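Local structure of salicylaldehyde dehydrogenase NahF (Pseudomonas putida, 4JZ6) at residues 129-134 with 176-181; 292-297 with 380-385; 354-359 with 395-400. The protein probably catalyses the NAD+-dependent oxidation of salicylaldehyde to salicylate, a step in the degradation of naphthalene. All coordinates share one frame; numbering follows the deposited sequence.

Contact 1 (129-134 with 176-181); sequences ASLATQ and IAYPLV
Ala132 and Val181 meet where residues 129-134, running on from helix 111-130, reach the last turn of helix 170-181, the crossover helix of the beta-alpha-beta unit formed with parallel strands 159-162 and 186-189 of the NAD-binding region. Their CA atoms lie 5.9 Å apart. Val181 does the touching with one methyl: CG2 presses on the backbone of Ala132, 3.6 Å from its CA, and lies alongside its methyl group, 3.9 Å from Ala132 CB. With CG1 placed between the backbone N and the carbonyl carbon (chi1 70°), CG2 stands anti to the backbone N and points across to Ala132. Beside this pair, Leu131 CD1 approaches Tyr178 CE1 obliquely at 4.4 Å, a looser apolar touch. The far end of the Tyr178 ring is anchored outside the pair of segments, its OH hydrogen-bonded to Asp475. Helix 78-94 packs against both segments: Leu85 touches Ala129 and Val181, while Arg82 hydrogen-bonds the carbonyls of Ala129 and Ser130 and the hydroxyl of Thr133. That hydroxyl also accepts a nearly straight bond from the amide of Gln134, NE2 to Thr133 OG1 3.2 Å at 169°, close to the amide plane. No hydrogen bond spans the two segments. Cohesion here therefore comes from apolar packing, of a methyl on backbone and of side chain on side chain, and polar groups of residues 129-134 are held by Arg82 and Gln134 instead.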
loop_
_atom_site.group_PDB
_atom_site.type_symbol
_atom_site.label_atom_id
_atom_site.label_comp_id
_atom_site.label_asym_id
_atom_site.label_seq_id
_atom_site.Cartn_x
_atom_site.Cartn_y
_atom_site.Cartn_z
ATOM N N ALA A 129 -15.071 1.576 -17.116
ATOM C CA ALA A 129 -15.210 1.078 -18.482
ATOM C C ALA A 129 -14.232 1.756 -19.448
ATOM O O ALA A 129 -13.609 1.089 -20.282
ATOM C CB ALA A 129 -16.628 1.261 -18.960
ATOM N N SER A 130 -14.105 3.078 -19.326
ATOM C CA SER A 130 -13.216 3.859 -20.181
ATOM C C SER A 130 -11.771 3.444 -19.993
ATOM O O SER A 130 -10.977 3.511 -20.926
ATOM C CB SER A 130 -13.329 5.344 -19.861
ATOM O OG SER A 130 -14.666 5.782 -19.948
ATOM N N LEU A 131 -11.441 3.021 -18.775
ATOM C CA LEU A 131 -10.062 2.717 -18.407
ATOM C C LEU A 131 -9.554 1.407 -18.994
ATOM O O LEU A 131 -8.360 1.122 -18.921
ATOM C CB LEU A 131 -9.902 2.689 -16.882
ATOM C CG LEU A 131 -9.846 4.037 -16.157
ATOM C CD1 LEU A 131 -9.420 3.847 -14.711
ATOM C CD2 LEU A 131 -8.897 4.986 -16.874
ATOM N N ALA A 132 -10.467 0.628 -19.571
ATOM C CA ALA A 132 -10.174 -0.719 -20.064
ATOM C C ALA A 132 -8.910 -0.803 -20.914
ATOM O O ALA A 132 -8.089 -1.708 -20.737
ATOM C CB ALA A 132 -11.367 -1.270 -20.833
ATOM N N THR A 133 -8.758 0.148 -21.827
ATOM C CA THR A 133 -7.592 0.184 -22.696
ATOM C C THR A 133 -6.461 1.033 -22.109
ATOM O O THR A 133 -5.395 1.165 -22.715
ATOM C CB THR A 133 -7.957 0.737 -24.078
ATOM O OG1 THR A 133 -8.410 2.090 -23.954
ATOM C CG2 THR A 133 -9.051 -0.097 -24.699
ATOM N N GLN A 134 -6.696 1.595 -20.927
ATOM C CA GLN A 134 -5.769 2.552 -20.331
ATOM C C GLN A 134 -4.951 1.955 -19.193
ATOM O O GLN A 134 -4.127 2.634 -18.589
ATOM C CB GLN A 134 -6.530 3.779 -19.839
ATOM C CG GLN A 134 -7.196 4.559 -20.944
ATOM C CD GLN A 134 -6.202 5.003 -21.991
ATOM O OE1 GLN A 134 -5.318 5.817 -21.716
ATOM N NE2 GLN A 134 -6.329 4.458 -23.197
ATOM N N ILE A 176 -16.438 -2.436 -6.998
ATOM C CA ILE A 176 -16.731 -3.498 -7.949
ATOM C C ILE A 176 -16.198 -3.124 -9.323
ATOM O O ILE A 176 -15.397 -3.855 -9.906
ATOM C CB ILE A 176 -18.249 -3.747 -8.055
ATOM C CG1 ILE A 176 -18.805 -4.170 -6.694
ATOM C CG2 ILE A 176 -18.555 -4.787 -9.122
ATOM C CD1 ILE A 176 -20.305 -4.294 -6.655
ATOM N N ALA A 177 -16.641 -1.973 -9.821
ATOM C CA ALA A 177 -16.292 -1.512 -11.162
ATOM C C ALA A 177 -14.800 -1.573 -11.417
ATOM O O ALA A 177 -14.354 -2.129 -12.422
ATOM C CB ALA A 177 -16.794 -0.093 -11.390
ATOM N N TYR A 178 -14.033 -0.999 -10.498
ATOM C CA TYR A 178 -12.590 -0.911 -10.685
ATOM C C TYR A 178 -11.889 -2.276 -10.650
ATOM O O TYR A 178 -11.139 -2.597 -11.574
ATOM C CB TYR A 178 -11.970 0.096 -9.714
ATOM C CG TYR A 178 -12.344 1.532 -10.022
ATOM C CD1 TYR A 178 -12.223 2.044 -11.314
ATOM C CD2 TYR A 178 -12.822 2.378 -9.024
ATOM C CE1 TYR A 178 -12.558 3.364 -11.595
ATOM C CE2 TYR A 178 -13.160 3.698 -9.297
ATOM C CZ TYR A 178 -13.026 4.185 -10.581
ATOM O OH TYR A 178 -13.371 5.494 -10.847
ATOM N N PRO A 179 -12.144 -3.096 -9.609
ATOM C CA PRO A 179 -11.510 -4.419 -9.659
ATOM C C PRO A 179 -11.937 -5.236 -10.883
ATOM O O PRO A 179 -11.142 -6.019 -11.404
ATOM C CB PRO A 179 -12.000 -5.086 -8.371
ATOM C CG PRO A 179 -12.252 -3.939 -7.434
ATOM C CD PRO A 179 -12.828 -2.867 -8.320
ATOM N N LEU A 180 -13.167 -5.048 -11.349
ATOM C CA LEU A 180 -13.619 -5.741 -12.556
ATOM C C LEU A 180 -12.824 -5.349 -13.807
ATOM O O LEU A 180 -12.278 -6.215 -14.494
ATOM C CB LEU A 180 -15.120 -5.551 -12.788
ATOM C CG LEU A 180 -16.046 -6.261 -11.793
ATOM C CD1 LEU A 180 -17.429 -6.488 -12.391
ATOM C CD2 LEU A 180 -15.431 -7.568 -11.329
ATOM N N VAL A 181 -12.750 -4.054 -14.099
ATOM C CA VAL A 181 -12.043 -3.604 -15.293
ATOM C C VAL A 181 -10.552 -3.970 -15.259
ATOM O O VAL A 181 -9.901 -4.059 -16.300
ATOM C CB VAL A 181 -12.222 -2.090 -15.539
ATOM C CG1 VAL A 181 -11.483 -1.274 -14.485
ATOM C CG2 VAL A 181 -11.770 -1.724 -16.946
#

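Contact 2 (292-297 with 380-385); sequences GSFLFQ and ATILDH
A CH-pi contact between Phe294 and Ala380 joins the C-terminal end of helix 282-294 to the start of strand 381-384, which lies in the seven-stranded mixed sheet next to strand 366-369, the outermost strand on that side within this chain. The methyl of Ala380 sits over one face of the phenyl ring, its CB 4.2 Å from the ring centroid and 24° off the normal, displaced toward the rim so that CE1 of Phe294 is its closest atom, at 3.9 Å. Over the opposite face, also toward the rim, stands Ser293 CB from within the helix, 3.6 Å above the ring plane. Ile382 comes from the strand to the edge instead: its CG1 lies 4.2 Å from Phe294 CZ, near the ring plane. With CG anti to the carbonyl carbon (chi1 -58°), the ring reaches from the helix end to the strand. Thr325 of helix 311-327 touches Phe294, Ala380 and Ile382, and Leu328 and Ile341 add further apolar cover to the ring. Thr381 turns away, its hydroxyl hydrogen-bonded to the carbonyl of Pro379. No hydrogen bond joins the two segments, so the helix end and the strand are held by dispersion and CH-pi forces around a single aromatic ring with a carbon over each face.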
loop_
_atom_site.group_PDB
_atom_site.type_symbol
_atom_site.label_atom_id
_atom_site.label_comp_id
_atom_site.label_asym_id
_atom_site.label_seq_id
_atom_site.Cartn_x
_atom_site.Cartn_y
_atom_site.Cartn_z
ATOM N N GLY A 292 -21.867 21.042 2.855
ATOM C CA GLY A 292 -20.933 20.011 3.274
ATOM C C GLY A 292 -21.235 19.468 4.656
ATOM O O GLY A 292 -20.948 18.314 4.956
ATOM N N SER A 293 -21.827 20.303 5.504
ATOM C CA SER A 293 -22.117 19.901 6.872
ATOM C C SER A 293 -23.332 18.988 6.977
ATOM O O SER A 293 -23.332 18.033 7.757
ATOM C CB SER A 293 -22.326 21.127 7.760
ATOM O OG SER A 293 -21.116 21.846 7.905
ATOM N N PHE A 294 -24.363 19.270 6.187
ATOM C CA PHE A 294 -25.652 18.646 6.435
ATOM C C PHE A 294 -26.222 17.793 5.314
ATOM O O PHE A 294 -27.350 17.309 5.415
ATOM C CB PHE A 294 -26.653 19.705 6.869
ATOM C CG PHE A 294 -26.229 20.444 8.086
ATOM C CD1 PHE A 294 -26.115 19.785 9.300
ATOM C CD2 PHE A 294 -25.922 21.789 8.021
ATOM C CE1 PHE A 294 -25.712 20.458 10.435
ATOM C CE2 PHE A 294 -25.519 22.471 9.148
ATOM C CZ PHE A 294 -25.412 21.806 10.363
ATOM N N LEU A 295 -25.454 17.600 4.251
ATOM C CA LEU A 295 -25.876 16.665 3.228
ATOM C C LEU A 295 -25.914 15.271 3.856
ATOM O O LEU A 295 -24.968 14.876 4.545
ATOM C CB LEU A 295 -24.926 16.715 2.035
ATOM C CG LEU A 295 -25.165 15.699 0.919
ATOM C CD1 LEU A 295 -26.565 15.824 0.367
ATOM C CD2 LEU A 295 -24.148 15.910 -0.172
ATOM N N PHE A 296 -27.019 14.550 3.642
ATOM C CA PHE A 296 -27.220 13.205 4.198
ATOM C C PHE A 296 -26.976 13.165 5.712
ATOM O O PHE A 296 -26.408 12.205 6.240
ATOM C CB PHE A 296 -26.353 12.169 3.462
ATOM C CG PHE A 296 -26.642 10.738 3.845
ATOM C CD1 PHE A 296 -27.948 10.278 3.956
ATOM C CD2 PHE A 296 -25.602 9.850 4.094
ATOM C CE1 PHE A 296 -28.211 8.964 4.313
ATOM C CE2 PHE A 296 -25.865 8.529 4.446
ATOM C CZ PHE A 296 -27.173 8.090 4.553
ATOM N N GLN A 297 -27.400 14.224 6.396
ATOM C CA GLN A 297 -27.308 14.295 7.850
ATOM C C GLN A 297 -25.883 14.177 8.370
ATOM O O GLN A 297 -25.667 13.591 9.426
ATOM C CB GLN A 297 -28.137 13.179 8.490
ATOM C CG GLN A 297 -29.558 13.122 8.014
ATOM C CD GLN A 297 -29.795 12.089 6.929
ATOM O OE1 GLN A 297 -30.248 12.423 5.838
ATOM N NE2 GLN A 297 -29.506 10.827 7.228
ATOM N N ALA A 380 -30.462 19.861 13.254
ATOM C CA ALA A 380 -29.187 20.382 12.783
ATOM C C ALA A 380 -28.543 21.196 13.901
ATOM O O ALA A 380 -29.145 22.131 14.426
ATOM C CB ALA A 380 -29.379 21.231 11.546
ATOM N N THR A 381 -27.323 20.822 14.268
ATOM C CA THR A 381 -26.667 21.394 15.435
ATOM C C THR A 381 -25.282 21.964 15.106
ATOM O O THR A 381 -24.486 21.321 14.429
ATOM C CB THR A 381 -26.541 20.334 16.554
ATOM O OG1 THR A 381 -27.835 19.799 16.860
ATOM C CG2 THR A 381 -25.945 20.934 17.811
ATOM N N ILE A 382 -25.008 23.174 15.585
ATOM C CA ILE A 382 -23.686 23.781 15.445
ATOM C C ILE A 382 -23.141 24.188 16.815
ATOM O O ILE A 382 -23.820 24.876 17.583
ATOM C CB ILE A 382 -23.716 25.036 14.546
ATOM C CG1 ILE A 382 -24.348 24.729 13.189
ATOM C CG2 ILE A 382 -22.321 25.582 14.352
ATOM C CD1 ILE A 382 -24.623 25.964 12.367
ATOM N N LEU A 383 -21.922 23.751 17.124
ATOM C CA LEU A 383 -21.256 24.145 18.362
ATOM C C LEU A 383 -20.152 25.151 18.044
ATOM O O LEU A 383 -19.362 24.947 17.114
ATOM C CB LEU A 383 -20.682 22.927 19.092
ATOM C CG LEU A 383 -21.672 21.814 19.448
ATOM C CD1 LEU A 383 -20.977 20.657 20.143
ATOM C CD2 LEU A 383 -22.759 22.367 20.320
ATOM N N ASP A 384 -20.114 26.240 18.808
ATOM C CA ASP A 384 -19.123 27.294 18.613
ATOM C C ASP A 384 -18.138 27.319 19.781
ATOM O O ASP A 384 -18.435 26.798 20.860
ATOM C CB ASP A 384 -19.815 28.653 18.500
ATOM C CG ASP A 384 -18.902 29.734 17.940
ATOM O OD1 ASP A 384 -17.692 29.471 17.757
ATOM O OD2 ASP A 384 -19.396 30.855 17.692
ATOM N N HIS A 385 -16.980 27.943 19.562
ATOM C CA HIS A 385 -15.919 28.017 20.568
ATOM C C HIS A 385 -15.502 26.635 21.050
ATOM O O HIS A 385 -15.382 26.393 22.253
ATOM C CB HIS A 385 -16.338 28.879 21.756
ATOM C CG HIS A 385 -16.875 30.217 21.368
ATOM N ND1 HIS A 385 -16.067 31.252 20.952
ATOM C CD2 HIS A 385 -18.145 30.694 21.338
ATOM C CE1 HIS A 385 -16.811 32.307 20.680
ATOM N NE2 HIS A 385 -18.076 31.997 20.907
#

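Contact 3 (354-359 with 395-400)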
loop_
_atom_site.group_PDB
_atom_site.type_symbol
_atom_site.label_atom_id
_atom_site.label_comp_id
_atom_site.label_asym_id
_atom_site.label_seq_id
_atom_site.Cartn_x
_atom_site.Cartn_y
_atom_site.Cartn_z
ATOM N N ASN A 354 -24.152 12.364 21.668
ATOM C CA ASN A 354 -24.420 12.991 22.960
ATOM C C ASN A 354 -23.248 12.915 23.936
ATOM O O ASN A 354 -22.993 13.862 24.676
ATOM C CB ASN A 354 -25.684 12.414 23.594
ATOM C CG ASN A 354 -26.936 12.786 22.829
ATOM O OD1 ASN A 354 -26.953 13.771 22.086
ATOM N ND2 ASN A 354 -27.990 11.995 22.995
ATOM N N GLY A 355 -22.544 11.787 23.941
ATOM C CA GLY A 355 -21.328 11.665 24.728
ATOM C C GLY A 355 -20.348 12.753 24.331
ATOM O O GLY A 355 -19.788 13.441 25.183
ATOM N N LEU A 356 -20.162 12.918 23.024
ATOM C CA LEU A 356 -19.317 13.975 22.480
ATOM C C LEU A 356 -19.880 15.364 22.802
ATOM O O LEU A 356 -19.134 16.290 23.128
ATOM C CB LEU A 356 -19.174 13.808 20.962
ATOM C CG LEU A 356 -18.127 12.845 20.387
ATOM C CD1 LEU A 356 -16.729 13.361 20.651
ATOM C CD2 LEU A 356 -18.266 11.436 20.929
ATOM N N PHE A 357 -21.203 15.487 22.708
ATOM C CA PHE A 357 -21.921 16.739 22.932
ATOM C C PHE A 357 -21.777 17.209 24.387
ATOM O O PHE A 357 -21.418 18.361 24.639
ATOM C CB PHE A 357 -23.394 16.522 22.569
ATOM C CG PHE A 357 -24.192 17.785 22.361
ATOM C CD1 PHE A 357 -24.218 18.791 23.312
ATOM C CD2 PHE A 357 -24.954 17.942 21.213
ATOM C CE1 PHE A 357 -24.970 19.939 23.117
ATOM C CE2 PHE A 357 -25.712 19.085 21.010
ATOM C CZ PHE A 357 -25.718 20.085 21.963
ATOM N N LYS A 358 -22.068 16.325 25.336
ATOM C CA LYS A 358 -21.971 16.671 26.750
ATOM C C LYS A 358 -20.558 17.109 27.114
ATOM O O LYS A 358 -20.370 18.110 27.804
ATOM C CB LYS A 358 -22.393 15.500 27.642
ATOM C CG LYS A 358 -22.312 15.821 29.133
ATOM C CD LYS A 358 -22.473 14.589 30.025
ATOM C CE LYS A 358 -22.441 14.982 31.506
ATOM N NZ LYS A 358 -22.534 13.810 32.426
ATOM N N ASP A 359 -19.571 16.350 26.644
ATOM C CA ASP A 359 -18.173 16.643 26.941
ATOM C C ASP A 359 -17.786 18.044 26.486
ATOM O O ASP A 359 -17.215 18.818 27.254
ATOM C CB ASP A 359 -17.250 15.609 26.292
ATOM C CG ASP A 359 -15.784 15.965 26.446
ATOM O OD1 ASP A 359 -15.178 15.563 27.463
ATOM O OD2 ASP A 359 -15.243 16.655 25.555
ATOM N N GLU A 395 -12.625 14.125 17.272
ATOM C CA GLU A 395 -13.349 12.865 17.128
ATOM C C GLU A 395 -14.445 12.983 16.069
ATOM O O GLU A 395 -15.243 13.921 16.090
ATOM C CB GLU A 395 -13.951 12.434 18.463
ATOM C CG GLU A 395 -13.396 11.130 18.997
ATOM C CD GLU A 395 -13.512 11.025 20.505
ATOM O OE1 GLU A 395 -14.441 10.337 20.980
ATOM O OE2 GLU A 395 -12.672 11.628 21.212
ATOM N N GLU A 396 -14.477 12.033 15.142
ATOM C CA GLU A 396 -15.493 12.030 14.096
ATOM C C GLU A 396 -16.877 11.805 14.690
ATOM O O GLU A 396 -17.061 10.935 15.539
ATOM C CB GLU A 396 -15.187 10.954 13.049
ATOM C CG GLU A 396 -16.069 11.024 11.819
ATOM C CD GLU A 396 -15.681 10.013 10.758
ATOM O OE1 GLU A 396 -15.837 10.324 9.557
ATOM O OE2 GLU A 396 -15.224 8.906 11.122
ATOM N N THR A 397 -17.846 12.595 14.244
ATOM C CA THR A 397 -19.215 12.479 14.725
ATOM C C THR A 397 -20.160 12.306 13.542
ATOM O O THR A 397 -20.443 13.255 12.819
ATOM C CB THR A 397 -19.633 13.731 15.519
ATOM O OG1 THR A 397 -19.759 14.849 14.630
ATOM C CG2 THR A 397 -18.601 14.058 16.595
ATOM N N PHE A 398 -20.646 11.089 13.340
ATOM C CA PHE A 398 -21.486 10.794 12.185
ATOM C C PHE A 398 -22.910 11.274 12.400
ATOM O O PHE A 398 -23.776 10.504 12.817
ATOM C CB PHE A 398 -21.470 9.292 11.885
ATOM C CG PHE A 398 -20.881 8.955 10.548
ATOM C CD1 PHE A 398 -19.633 9.446 10.181
ATOM C CD2 PHE A 398 -21.571 8.149 9.654
ATOM C CE1 PHE A 398 -19.088 9.142 8.947
ATOM C CE2 PHE A 398 -21.028 7.838 8.415
ATOM C CZ PHE A 398 -19.785 8.336 8.061
ATOM N N GLY A 399 -23.153 12.548 12.114
ATOM C CA GLY A 399 -24.462 13.128 12.349
ATOM C C GLY A 399 -24.603 14.561 11.876
ATOM O O GLY A 399 -23.622 15.180 11.457
ATOM N N PRO A 400 -25.838 15.088 11.928
ATOM C CA PRO A 400 -26.162 16.473 11.568
ATOM C C PRO A 400 -25.683 17.453 12.642
ATOM O O PRO A 400 -26.456 18.268 13.158
ATOM C CB PRO A 400 -27.689 16.464 11.503
ATOM C CG PRO A 400 -28.092 15.412 12.484
ATOM C CD PRO A 400 -27.033 14.340 12.362
#
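Leu356, on helix 349-362, drives its branched end against Glu395 and Thr397 of the loop that leads into strand 401-407. The buried, tightly enclosed part is leucine against threonine: the body of the Leu356 side chain, at CG, rests 4.0 Å from Thr397 CG2. Thr397 offers its methyl, not its hydroxyl, to the helix. CG of Leu356 stands anti to its carbonyl carbon (chi1 -83°), from where the isobutyl group spans from one loop residue to the next but one, crossing each side chain at a slant. The nearest CA atoms, of Leu356 and Thr397, are 7.9 Å apart, and side chains bridge the distance.

The solvent side is that of Glu395, which is partly exposed yet packs closely through its aliphatic carbon: CD1 of Leu356 lies 3.7 Å from Glu395 CB. From there the side chain leads on to its carboxylate, which skirts the leucine methyls with OE1 3.8 Å from Leu356 CD1; the same OE1 forms a salt bridge with Arg391. Arg391 also touches Leu356 and gives its backbone N to Asp359, so it links helix and loop at this margin.

Residues 395-400 read Glu-Glu-Thr-Phe-Gly-Pro, the family's E-E-x-F-G-P motif. Phe398 centres an inverse gamma turn, closed by a weak bond from Gly399 N to Thr397 O at 2.9 Å, while Glu305 accepts from Thr397 N and Lys271 donates to Glu395 O. One residue along from Leu356, Phe357 packs on Thr381 and Leu383, seating helix 349-362 on strand 381-384, while Pro400 carries the loop directly into strand 401-407 beside it.

From the N terminus, contact 1 comes first, joining segments 42 residues apart at their nearest ends and closing a loop with strands 139-140, 148-154 and 159-162 and the start of helix 170-181 before the others open. Contact 2 closes the stretch with strand 306-310, helices 311-327 and 349-362 and strand 366-369; contact 3 closes the one with strands 366-369 and 381-384. These two cross, their segments alternating, and touch through a probable hydrogen bond from Thr381 N to Pro400 O (2.9 Å). Together they tie helices 282-294 and 349-362 to the strand 381-384 end of the seven-stranded sheet. Contact 1 joins helices of the NAD-binding region on the opposite side of the chain's centre.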